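Local coordinates for protein glycerate dehydrogenase (Bacillus sp. 5mfcol3.1, PDB 6P2I) that reduces acyclic imino acids made in situ by a partner oxidase, probably by hydride transfer from NADPH, and binds D-arginine, at residues N21-F26 / E289-I294; L69-I72 / Y78-V81; E104-L109 / I195-I200; K213-M218 / N231-Q236. One frame throughout, in Å; residues are numbered along the deposited sequence.

Interaction 1. Residues N21-F26 / E289-I294; sequences NEYGDF and ELIENI
With its ring carbon CG anti to the carbonyl carbon (chi1 -66°), Tyr23 sends its phenol from the end of helix 14-23 toward helix 280-298, where two isoleucines one turn apart receive it. In both Ile291 and Ile294 the CG2 methyl stands anti to the backbone N, and it is this branch, not CG1, that does the touching. The closer pair is Tyr23 CD2 and Ile294 CG2, 3.9 Å apart; the same methyl lies 4.0 Å from Tyr23 CG and 4.1 Å from Tyr23 CB, so it rests against the root of the aromatic side chain. The far end belongs to Ile291, whose CG2 is 4.2 Å from Tyr23 OH and 4.3 Å from Tyr23 CE2. The side chains of Tyr23 and Ile291 cross at about a right angle, and both methyls meet the ring at a slant. Directly after Tyr23, Gly24 leaves the helix with positive phi and the chain turns into strand 25-28. Within that turn Phe26 N donates to Asn21 OD1 at 3.2 Å, the donor nitrogen sitting 35° out of the plane of the Asn21 carbonyl, which ties the strand's start back to the last helical turn. Ile20 of helix 14-23 also packs on Ile294, and Tyr23 touches Ile3 of strand 2-5, placing the contact against the outer part of the five-stranded parallel sheet. The 154 Å² buried is shared mostly among Tyr23, Ile294 and Ile291; between 21-26 and 289-294 the contact rests on apolar and van der Waals packing, with no directional bond to fix the ring's slant.

Interaction 2. Residues L69-I72 / Y78-V81; sequences LITI and YIDV. With DAR (D-arginine), chain D.
Leu69 and Ile79 point their side chains at one another and meet tip to tip, Leu69 CD2 lying 3.8 Å from Ile79 CG2. Beside this pair, Thr71 passes Ile79 in the opposite direction, with Thr71 CG2 3.9 Å from Ile79 CG1. Thr71 also slides antiparallel past Tyr78, whose hydroxyl comes alongside: Tyr78 OH is 3.6 Å from Thr71 CB and 3.8 Å from Thr71 CG2. A chi1 of 55° places the Tyr78 ring between its own backbone N and carbonyl carbon, and Ile79 CG1 then sits 3.6 Å above one face of that ring, offset toward the rim. The segments are the end of strand 68-71, in the five-stranded parallel sheet, and the last residues of the loop leading into helix 81-86, in a beta-loop-alpha connection, with Asp80 as N-cap, its OD2 accepting from Ser83 N. Polar ends are held by the intervening loop: Thr71 OG1 bonds to Thr73 O and Tyr78 OH to Thr73 OG1. Ile72, the next residue after the strand, belongs to the D-arginine pocket. Its CG2 methyl approaches the guanidinium group, 3.6 Å from NH2 of D-arginine, while Ile72 O accepts a hydrogen bond from Asn286 ND2, another pocket residue.

Interaction 3. Residues E104-L109 / I195-I200; sequences EHVFAL and IISLHI. With NAP (NADP nicotinamide-adenine-dinucleotide phosphate), chain C.
Van der Waals contact comes first: both methyls of Val106 reach Ser197 OG, with CG1 and CG2 each 3.7 Å from that oxygen. Val106 CG2 also meets the His199 ring at its edge and in its plane, 3.5 Å from His199 CE1, the two side chains arriving from opposite directions. Chi1 of 168° sets Val106 CG1 anti to the backbone N and leaves CG2 beside that N, which turns both methyls toward the serine oxygen, at equal distance from it. No hydrogen bond joins the segments. The polar link is internal to the 195-200 segment, where His199 NE2 donates to Ser197 OG at 2.7 Å; its N-H...O angle of 116° makes it weak, yet it ties the imidazole to the strand at the edge Val106 touches. Cofactor contact falls on the other end of this segment: Ile200 CD1 lies 3.4 Å from C4A of the adenine of NADP, and His199 O lies 3.5 Å from C4B of its ribose. Strand 195-198 runs between strands 144-148 and 223-226 in the seven-stranded parallel Rossmann-type sheet. Helix 99-114 packs over it alongside helix 152-163, whose Val157 touches both Val106 and His199, while Glu104 and Phe107 of helix 99-114 also meet the second subunit.

Interaction 4. Residues K213-M218 / N231-Q236; sequences KLLSLM and NLIDEQ
A small apolar contact, carried by Leu215 against Ile233 and the backbone of Asp234, joins the short helix 212-215 to the chain entering helix 235-243 in the cofactor-binding domain. The evidence is compact: 90 Å² is buried in all, and a single methyl, Leu215 CD1, makes the approaches. It lies 4.0 Å from Ile233 CG2 and 3.9 Å from Asp234 O, the latter a van der Waals approach of carbon to carbonyl oxygen. The side chains of Leu215 and Ile233 cross at about a right angle. Chi1 of -70° on Leu215 places CG beside its backbone N and anti to its carbonyl carbon, which carries CD1 across to the other segment; on Ile233, CG2 is the branch anti to the backbone N. Both segments belong to the Rossmann-type half of the protein and flank strand 223-226 along the chain: the helix and its turn precede that strand, and the 231-236 segment follows it and runs into the start of helix 235-243. Asp234 is the N-cap of that helix, its OD1 accepting from Ala237 N, and Ala237 itself touches Leu215. In the other segment, residues Leu215 to Met218 form a type I turn, closed by Met218 N to Leu215 O at 3.3 Å. Ser216 OG donates to Lys213 O at 2.6 Å, tilted 18° from the carbonyl plane. Ile233 packs as well on Leu224 of strand 223-226 and on Leu238 of helix 235-243, while Met218 reaches Val241 of the same helix.

The contacts fall into two pairs, one beside each parallel sheet. Interactions 1 and 2 have centres 16 Å apart and touch where helix 280-298 packs on strand 68-71 and the residue after it: Ile294 CG1 lies 3.8 Å from Ile70 CD1, and Leu290 CD2 lies 3.8 Å from Ile72 CD1, Ile72 being a D-arginine pocket residue. Interactions 3 and 4, also 16 Å apart at their centres, meet through Ile200 CG2 and Leu232 CD1 at 3.6 Å, Ile200 being a residue of the NADP pocket. Between the pairs, the nearest atoms of interactions 2 and 3 are about 11 Å apart, and D-arginine and the nicotinamide lie between the two sheet-bearing parts. Interaction 1 encloses the other three along the sequence.

Interaction 1. Residues N21-F26 / E289-I294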
# COMPACT_ATOMS: atom_id res chain seq x y z
N ASN A 21 -21.02 22.80 -24.15
CA ASN A 21 -21.64 23.90 -24.87
C ASN A 21 -22.07 23.50 -26.28
O ASN A 21 -22.83 24.24 -26.92
CB ASN A 21 -20.67 25.09 -24.92
CG ASN A 21 -20.78 25.98 -23.69
OD1 ASN A 21 -21.86 26.46 -23.35
ND2 ASN A 21 -19.67 26.19 -22.99
N GLU A 22 -21.63 22.34 -26.78
CA GLU A 22 -22.18 21.85 -28.05
C GLU A 22 -23.61 21.36 -27.89
O GLU A 22 -24.37 21.35 -28.86
CB GLU A 22 -21.32 20.72 -28.62
CG GLU A 22 -19.92 21.13 -29.01
CD GLU A 22 -19.04 19.92 -29.36
OE1 GLU A 22 -17.80 20.07 -29.32
OE2 GLU A 22 -19.58 18.84 -29.68
N TYR A 23 -23.98 20.91 -26.69
CA TYR A 23 -25.29 20.33 -26.42
C TYR A 23 -26.33 21.35 -25.99
O TYR A 23 -27.52 21.09 -26.12
CB TYR A 23 -25.18 19.26 -25.33
CG TYR A 23 -24.37 18.05 -25.73
CD1 TYR A 23 -24.80 17.21 -26.75
CD2 TYR A 23 -23.18 17.75 -25.09
CE1 TYR A 23 -24.07 16.10 -27.12
CE2 TYR A 23 -22.43 16.63 -25.46
CZ TYR A 23 -22.88 15.82 -26.47
OH TYR A 23 -22.14 14.71 -26.83
N GLY A 24 -25.90 22.50 -25.49
CA GLY A 24 -26.83 23.52 -25.05
C GLY A 24 -26.08 24.63 -24.33
O GLY A 24 -24.85 24.66 -24.34
N ASP A 25 -26.84 25.53 -23.72
CA ASP A 25 -26.26 26.62 -22.95
C ASP A 25 -25.73 26.10 -21.63
O ASP A 25 -26.50 25.78 -20.72
CB ASP A 25 -27.30 27.71 -22.74
CG ASP A 25 -26.77 28.91 -21.96
OD1 ASP A 25 -25.54 29.08 -21.85
OD2 ASP A 25 -27.59 29.71 -21.48
N PHE A 26 -24.41 26.04 -21.50
CA PHE A 26 -23.75 25.49 -20.33
C PHE A 26 -23.29 26.63 -19.42
O PHE A 26 -22.63 27.57 -19.88
CB PHE A 26 -22.55 24.63 -20.76
CG PHE A 26 -21.90 23.85 -19.64
CD1 PHE A 26 -22.65 23.33 -18.60
CD2 PHE A 26 -20.53 23.62 -19.66
CE1 PHE A 26 -22.04 22.61 -17.57
CE2 PHE A 26 -19.91 22.90 -18.65
CZ PHE A 26 -20.66 22.38 -17.61
N GLU A 289 -18.09 10.04 -18.29
CA GLU A 289 -19.40 9.61 -17.79
C GLU A 289 -20.39 10.76 -17.77
O GLU A 289 -21.55 10.60 -18.15
CB GLU A 289 -19.27 9.00 -16.39
CG GLU A 289 -18.67 7.58 -16.43
CD GLU A 289 -18.59 6.90 -15.07
OE1 GLU A 289 -18.50 7.59 -14.04
OE2 GLU A 289 -18.59 5.65 -15.05
N LEU A 290 -19.95 11.93 -17.31
CA LEU A 290 -20.81 13.11 -17.33
C LEU A 290 -21.31 13.39 -18.74
O LEU A 290 -22.51 13.66 -18.95
CB LEU A 290 -20.02 14.31 -16.80
CG LEU A 290 -20.68 15.67 -17.02
CD1 LEU A 290 -22.00 15.75 -16.28
CD2 LEU A 290 -19.74 16.76 -16.58
N ILE A 291 -20.42 13.32 -19.72
CA ILE A 291 -20.79 13.62 -21.10
C ILE A 291 -21.70 12.52 -21.64
O ILE A 291 -22.65 12.80 -22.38
CB ILE A 291 -19.54 13.82 -21.97
CG1 ILE A 291 -18.87 15.15 -21.61
CG2 ILE A 291 -19.87 13.77 -23.46
CD1 ILE A 291 -17.42 15.25 -22.02
N GLU A 292 -21.41 11.27 -21.29
CA GLU A 292 -22.26 10.18 -21.74
C GLU A 292 -23.67 10.32 -21.17
O GLU A 292 -24.65 10.04 -21.86
CB GLU A 292 -21.67 8.83 -21.34
CG GLU A 292 -22.57 7.68 -21.72
CD GLU A 292 -21.92 6.34 -21.46
OE1 GLU A 292 -20.87 6.31 -20.77
OE2 GLU A 292 -22.45 5.32 -21.95
N ASN A 293 -23.78 10.75 -19.92
CA ASN A 293 -25.10 11.01 -19.34
C ASN A 293 -25.86 12.04 -20.15
O ASN A 293 -27.05 11.86 -20.45
CB ASN A 293 -24.96 11.46 -17.89
CG ASN A 293 -24.70 10.30 -16.95
OD1 ASN A 293 -25.08 9.16 -17.25
ND2 ASN A 293 -24.06 10.57 -15.82
N ILE A 294 -25.20 13.15 -20.50
CA ILE A 294 -25.88 14.23 -21.23
C ILE A 294 -26.29 13.75 -22.62
O ILE A 294 -27.44 13.92 -23.04
CB ILE A 294 -24.97 15.47 -21.30
CG1 ILE A 294 -24.76 16.03 -19.89
CG2 ILE A 294 -25.56 16.50 -22.26
CD1 ILE A 294 -23.66 17.09 -19.79

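Interaction 2. Residues L69-I72 / Y78-V81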
# COMPACT_ATOMS: atom_id res chain seq x y z
N LEU A 69 -31.21 15.62 -13.36
CA LEU A 69 -30.13 15.93 -12.43
C LEU A 69 -29.07 14.85 -12.55
O LEU A 69 -29.39 13.65 -12.49
CB LEU A 69 -30.64 16.00 -10.99
CG LEU A 69 -29.59 16.25 -9.91
CD1 LEU A 69 -28.97 17.62 -10.06
CD2 LEU A 69 -30.22 16.11 -8.53
N ILE A 70 -27.82 15.27 -12.70
CA ILE A 70 -26.66 14.37 -12.75
C ILE A 70 -25.80 14.67 -11.54
O ILE A 70 -25.38 15.82 -11.34
CB ILE A 70 -25.85 14.56 -14.04
CG1 ILE A 70 -26.72 14.29 -15.27
CG2 ILE A 70 -24.57 13.70 -14.00
CD1 ILE A 70 -26.14 14.84 -16.55
N THR A 71 -25.52 13.64 -10.72
CA THR A 71 -24.48 13.78 -9.72
C THR A 71 -23.15 13.48 -10.39
O THR A 71 -23.05 12.50 -11.14
CB THR A 71 -24.69 12.85 -8.52
OG1 THR A 71 -24.62 11.48 -8.92
CG2 THR A 71 -26.04 13.15 -7.84
N ILE A 72 -22.16 14.35 -10.19
CA ILE A 72 -20.83 14.08 -10.70
C ILE A 72 -20.21 12.94 -9.93
O ILE A 72 -19.26 12.31 -10.40
CB ILE A 72 -19.93 15.34 -10.63
CG1 ILE A 72 -18.77 15.24 -11.64
CG2 ILE A 72 -19.40 15.54 -9.22
CD1 ILE A 72 -19.22 15.24 -13.09
N TYR A 78 -26.66 12.47 -0.74
CA TYR A 78 -26.97 13.85 -0.38
C TYR A 78 -28.12 14.41 -1.21
O TYR A 78 -28.47 15.59 -1.07
CB TYR A 78 -25.71 14.71 -0.52
CG TYR A 78 -25.05 14.66 -1.89
CD1 TYR A 78 -24.22 13.60 -2.26
CD2 TYR A 78 -25.27 15.67 -2.81
CE1 TYR A 78 -23.63 13.56 -3.51
CE2 TYR A 78 -24.69 15.65 -4.05
CZ TYR A 78 -23.87 14.59 -4.41
OH TYR A 78 -23.29 14.57 -5.65
N ILE A 79 -28.74 13.56 -2.04
CA ILE A 79 -29.83 13.92 -2.93
C ILE A 79 -31.05 13.10 -2.54
O ILE A 79 -30.96 11.87 -2.43
CB ILE A 79 -29.45 13.65 -4.40
CG1 ILE A 79 -28.15 14.36 -4.75
CG2 ILE A 79 -30.53 14.08 -5.31
CD1 ILE A 79 -28.29 15.85 -4.72
N ASP A 80 -32.20 13.75 -2.37
CA ASP A 80 -33.44 13.02 -2.08
C ASP A 80 -33.99 12.48 -3.40
O ASP A 80 -34.84 13.09 -4.05
CB ASP A 80 -34.46 13.91 -1.38
CG ASP A 80 -35.61 13.11 -0.77
OD1 ASP A 80 -36.08 13.48 0.34
OD2 ASP A 80 -36.05 12.11 -1.38
N VAL A 81 -33.52 11.29 -3.78
CA VAL A 81 -33.87 10.73 -5.09
C VAL A 81 -35.35 10.37 -5.15
O VAL A 81 -36.00 10.55 -6.18
CB VAL A 81 -32.98 9.52 -5.41
CG1 VAL A 81 -31.57 9.98 -5.69
CG2 VAL A 81 -33.00 8.51 -4.27
N DAR D . -17.99 10.52 -2.70
CA DAR D . -17.28 9.91 -3.82
CB DAR D . -16.15 10.82 -4.33
CG DAR D . -16.64 12.15 -4.89
CD DAR D . -15.58 12.84 -5.75
NE DAR D . -16.00 14.06 -6.42
CZ DAR D . -15.98 14.15 -7.76
NH1 DAR D . -16.03 13.05 -8.51
NH2 DAR D . -15.91 15.34 -8.36
C DAR D . -18.25 9.50 -4.92
O DAR D . -17.92 9.48 -6.12
OXT DAR D . -19.38 9.18 -4.57

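Interaction 3. Residues E104-L109 / I195-I200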
# COMPACT_ATOMS: atom_id res chain seq x y z
N GLU A 104 -7.45 0.68 -5.48
CA GLU A 104 -6.03 0.80 -5.15
C GLU A 104 -5.83 1.51 -3.82
O GLU A 104 -4.92 1.16 -3.06
CB GLU A 104 -5.28 1.51 -6.27
CG GLU A 104 -5.16 0.65 -7.51
CD GLU A 104 -4.29 1.25 -8.61
OE1 GLU A 104 -3.48 2.16 -8.32
OE2 GLU A 104 -4.42 0.79 -9.77
N HIS A 105 -6.69 2.48 -3.51
CA HIS A 105 -6.57 3.18 -2.23
C HIS A 105 -6.83 2.25 -1.06
O HIS A 105 -6.25 2.45 0.02
CB HIS A 105 -7.55 4.35 -2.18
CG HIS A 105 -7.17 5.40 -1.20
ND1 HIS A 105 -6.18 6.33 -1.45
CD2 HIS A 105 -7.67 5.71 0.02
CE1 HIS A 105 -6.10 7.16 -0.42
NE2 HIS A 105 -6.99 6.80 0.49
N VAL A 106 -7.72 1.26 -1.23
CA VAL A 106 -7.93 0.30 -0.16
C VAL A 106 -6.61 -0.36 0.22
O VAL A 106 -6.28 -0.52 1.40
CB VAL A 106 -8.98 -0.75 -0.58
CG1 VAL A 106 -9.00 -1.92 0.41
CG2 VAL A 106 -10.38 -0.13 -0.69
N PHE A 107 -5.83 -0.75 -0.79
CA PHE A 107 -4.55 -1.39 -0.52
C PHE A 107 -3.52 -0.39 -0.03
O PHE A 107 -2.70 -0.72 0.83
CB PHE A 107 -4.08 -2.16 -1.75
CG PHE A 107 -4.87 -3.41 -1.98
CD1 PHE A 107 -6.07 -3.37 -2.68
CD2 PHE A 107 -4.44 -4.60 -1.44
CE1 PHE A 107 -6.82 -4.52 -2.84
CE2 PHE A 107 -5.19 -5.76 -1.60
CZ PHE A 107 -6.37 -5.72 -2.31
N ALA A 108 -3.56 0.85 -0.52
CA ALA A 108 -2.71 1.90 0.04
C ALA A 108 -2.94 2.04 1.54
O ALA A 108 -2.00 2.05 2.33
CB ALA A 108 -2.97 3.24 -0.67
N LEU A 109 -4.21 2.12 1.95
CA LEU A 109 -4.52 2.26 3.37
C LEU A 109 -4.16 1.01 4.15
O LEU A 109 -3.60 1.10 5.25
CB LEU A 109 -6.01 2.56 3.55
CG LEU A 109 -6.43 3.96 3.12
CD1 LEU A 109 -7.97 4.05 3.14
CD2 LEU A 109 -5.81 5.02 4.03
N ILE A 195 -9.16 -8.65 7.27
CA ILE A 195 -9.28 -7.30 6.74
C ILE A 195 -10.73 -7.11 6.34
O ILE A 195 -11.33 -7.98 5.70
CB ILE A 195 -8.35 -7.10 5.53
CG1 ILE A 195 -6.88 -7.35 5.93
CG2 ILE A 195 -8.53 -5.70 4.94
CD1 ILE A 195 -6.06 -8.10 4.89
N ILE A 196 -11.32 -5.99 6.75
CA ILE A 196 -12.70 -5.67 6.41
C ILE A 196 -12.69 -4.36 5.65
O ILE A 196 -12.05 -3.40 6.09
CB ILE A 196 -13.59 -5.55 7.66
CG1 ILE A 196 -13.63 -6.88 8.42
CG2 ILE A 196 -15.00 -5.07 7.28
CD1 ILE A 196 -14.02 -6.76 9.88
N SER A 197 -13.38 -4.32 4.51
CA SER A 197 -13.45 -3.09 3.71
C SER A 197 -14.89 -2.82 3.30
O SER A 197 -15.58 -3.72 2.81
CB SER A 197 -12.55 -3.20 2.46
OG SER A 197 -12.40 -1.95 1.83
N LEU A 198 -15.33 -1.57 3.48
CA LEU A 198 -16.70 -1.17 3.16
C LEU A 198 -16.79 -0.63 1.74
O LEU A 198 -15.97 0.20 1.33
CB LEU A 198 -17.20 -0.11 4.15
CG LEU A 198 -17.57 -0.63 5.55
CD1 LEU A 198 -17.37 0.45 6.61
CD2 LEU A 198 -19.01 -1.13 5.56
N HIS A 199 -17.80 -1.10 0.99
CA HIS A 199 -18.02 -0.67 -0.39
C HIS A 199 -19.52 -0.64 -0.65
O HIS A 199 -20.05 -1.30 -1.54
CB HIS A 199 -17.27 -1.59 -1.35
CG HIS A 199 -15.80 -1.56 -1.13
ND1 HIS A 199 -15.04 -0.46 -1.45
CD2 HIS A 199 -14.96 -2.45 -0.55
CE1 HIS A 199 -13.78 -0.69 -1.11
NE2 HIS A 199 -13.71 -1.89 -0.56
N ILE A 200 -20.22 0.18 0.13
CA ILE A 200 -21.67 0.18 0.18
C ILE A 200 -22.17 1.62 0.21
O ILE A 200 -21.53 2.49 0.82
CB ILE A 200 -22.13 -0.64 1.40
CG1 ILE A 200 -23.63 -0.90 1.40
CG2 ILE A 200 -21.68 -0.00 2.71
CD1 ILE A 200 -24.07 -1.73 2.58
PA NAP C . -22.39 -0.29 -6.28
O1A NAP C . -23.81 0.24 -6.25
O2A NAP C . -21.82 -0.82 -7.56
O5B NAP C . -22.29 -1.45 -5.18
C5B NAP C . -22.92 -1.32 -3.91
C4B NAP C . -22.81 -2.67 -3.22
O4B NAP C . -23.35 -2.53 -1.90
C3B NAP C . -23.64 -3.75 -3.92
O3B NAP C . -23.03 -5.04 -3.69
C2B NAP C . -24.95 -3.73 -3.17
O2B NAP C . -25.65 -4.96 -3.23
C1B NAP C . -24.42 -3.47 -1.77
N9A NAP C . -25.48 -2.99 -0.88
C8A NAP C . -26.33 -1.97 -1.10
N7A NAP C . -27.19 -1.84 -0.05
C5A NAP C . -26.89 -2.81 0.83
C6A NAP C . -27.40 -3.24 2.14
N6A NAP C . -28.44 -2.60 2.73
N1A NAP C . -26.80 -4.30 2.73
C2A NAP C . -25.76 -4.95 2.16
N3A NAP C . -25.23 -4.62 0.97
C4A NAP C . -25.76 -3.57 0.28
O3 NAP C . -21.50 0.89 -5.63
PN NAP C . -19.94 1.18 -5.87
O1N NAP C . -19.73 1.81 -7.23
O2N NAP C . -19.13 -0.05 -5.53
O5D NAP C . -19.69 2.33 -4.78
C5D NAP C . -19.91 2.06 -3.39
C4D NAP C . -19.72 3.32 -2.56
O4D NAP C . -18.36 3.74 -2.64
C3D NAP C . -20.49 4.54 -3.07
O3D NAP C . -21.86 4.54 -2.65
C2D NAP C . -19.68 5.69 -2.50
O2D NAP C . -20.27 6.12 -1.27
C1D NAP C . -18.29 5.11 -2.26
N1N NAP C . -17.29 5.82 -3.08
C2N NAP C . -16.23 6.39 -2.47
C3N NAP C . -15.27 7.08 -3.20
C7N NAP C . -14.11 7.74 -2.50
O7N NAP C . -13.46 8.59 -3.09
N7N NAP C . -13.83 7.43 -1.23
C4N NAP C . -15.43 7.18 -4.59
C5N NAP C . -16.54 6.59 -5.20
C6N NAP C . -17.45 5.91 -4.41
P2B NAP C . -26.66 -5.35 -4.43
O1X NAP C . -27.66 -4.21 -4.52
O2X NAP C . -25.80 -5.45 -5.66
O3X NAP C . -27.22 -6.68 -3.99

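Interaction 4. Residues K213-M218 / N231-Q236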
# COMPACT_ATOMS: atom_id res chain seq x y z
N LYS A 213 -22.00 -3.84 18.54
CA LYS A 213 -21.99 -5.30 18.68
C LYS A 213 -21.17 -5.96 17.58
O LYS A 213 -20.31 -6.81 17.85
CB LYS A 213 -23.42 -5.84 18.67
CG LYS A 213 -23.53 -7.33 18.96
N LEU A 214 -21.42 -5.58 16.32
CA LEU A 214 -20.68 -6.18 15.21
C LEU A 214 -19.20 -5.86 15.30
O LEU A 214 -18.35 -6.73 15.03
CB LEU A 214 -21.25 -5.70 13.88
CG LEU A 214 -22.58 -6.33 13.49
CD1 LEU A 214 -23.15 -5.66 12.24
CD2 LEU A 214 -22.43 -7.83 13.29
N LEU A 215 -18.85 -4.62 15.66
CA LEU A 215 -17.44 -4.27 15.81
C LEU A 215 -16.76 -5.10 16.90
O LEU A 215 -15.57 -5.39 16.80
CB LEU A 215 -17.31 -2.78 16.12
CG LEU A 215 -17.64 -1.81 14.98
CD1 LEU A 215 -17.84 -0.41 15.53
CD2 LEU A 215 -16.53 -1.82 13.93
N SER A 216 -17.51 -5.50 17.93
CA SER A 216 -16.90 -6.28 19.00
C SER A 216 -16.54 -7.69 18.57
O SER A 216 -15.85 -8.39 19.31
CB SER A 216 -17.84 -6.35 20.20
OG SER A 216 -18.90 -7.26 19.97
N LEU A 217 -16.99 -8.12 17.39
CA LEU A 217 -16.69 -9.46 16.90
C LEU A 217 -15.37 -9.54 16.14
O LEU A 217 -14.90 -10.66 15.86
CB LEU A 217 -17.81 -9.97 16.01
CG LEU A 217 -19.23 -9.96 16.59
CD1 LEU A 217 -20.22 -10.30 15.50
CD2 LEU A 217 -19.34 -10.94 17.75
N MET A 218 -14.75 -8.40 15.82
CA MET A 218 -13.55 -8.37 15.00
C MET A 218 -12.42 -9.18 15.63
O MET A 218 -12.33 -9.32 16.85
CB MET A 218 -13.08 -6.93 14.76
CG MET A 218 -14.16 -6.02 14.22
SD MET A 218 -13.58 -4.67 13.18
CE MET A 218 -13.19 -3.42 14.42
N ASN A 231 -20.52 7.63 8.38
CA ASN A 231 -21.81 7.33 8.99
C ASN A 231 -22.22 5.87 8.88
O ASN A 231 -23.21 5.48 9.50
CB ASN A 231 -22.87 8.21 8.34
CG ASN A 231 -22.37 9.61 8.08
OD1 ASN A 231 -21.61 9.85 7.13
ND2 ASN A 231 -22.77 10.54 8.94
N LEU A 232 -21.50 5.06 8.09
CA LEU A 232 -21.80 3.63 8.01
C LEU A 232 -21.40 2.91 9.29
O LEU A 232 -21.85 1.78 9.51
CB LEU A 232 -21.06 3.00 6.83
CG LEU A 232 -21.44 3.52 5.44
CD1 LEU A 232 -20.54 2.91 4.41
CD2 LEU A 232 -22.89 3.17 5.14
N ILE A 233 -20.57 3.53 10.12
CA ILE A 233 -20.01 2.90 11.31
C ILE A 233 -20.51 3.64 12.54
O ILE A 233 -20.69 4.87 12.50
CB ILE A 233 -18.46 2.93 11.28
CG1 ILE A 233 -17.94 2.38 9.95
CG2 ILE A 233 -17.89 2.17 12.47
CD1 ILE A 233 -16.42 2.45 9.81
N ASP A 234 -20.76 2.90 13.62
CA ASP A 234 -20.87 3.53 14.93
C ASP A 234 -19.49 4.10 15.27
O ASP A 234 -18.64 3.39 15.82
CB ASP A 234 -21.34 2.53 15.99
CG ASP A 234 -21.60 3.18 17.35
OD1 ASP A 234 -20.92 4.16 17.72
OD2 ASP A 234 -22.49 2.67 18.07
N GLU A 235 -19.27 5.37 14.94
CA GLU A 235 -17.92 5.92 15.00
C GLU A 235 -17.41 6.02 16.43
O GLU A 235 -16.21 5.85 16.67
CB GLU A 235 -17.88 7.28 14.33
CG GLU A 235 -16.50 7.73 13.96
CD GLU A 235 -16.52 9.04 13.20
OE1 GLU A 235 -16.41 8.98 11.96
OE2 GLU A 235 -16.69 10.10 13.85
N GLN A 236 -18.30 6.30 17.39
CA GLN A 236 -17.90 6.30 18.79
C GLN A 236 -17.46 4.92 19.23
O GLN A 236 -16.47 4.78 19.96
CB GLN A 236 -19.05 6.81 19.67
CG GLN A 236 -19.26 8.31 19.59
CD GLN A 236 -20.19 8.82 20.66
OE1 GLN A 236 -21.20 8.19 20.97
NE2 GLN A 236 -19.86 9.97 21.24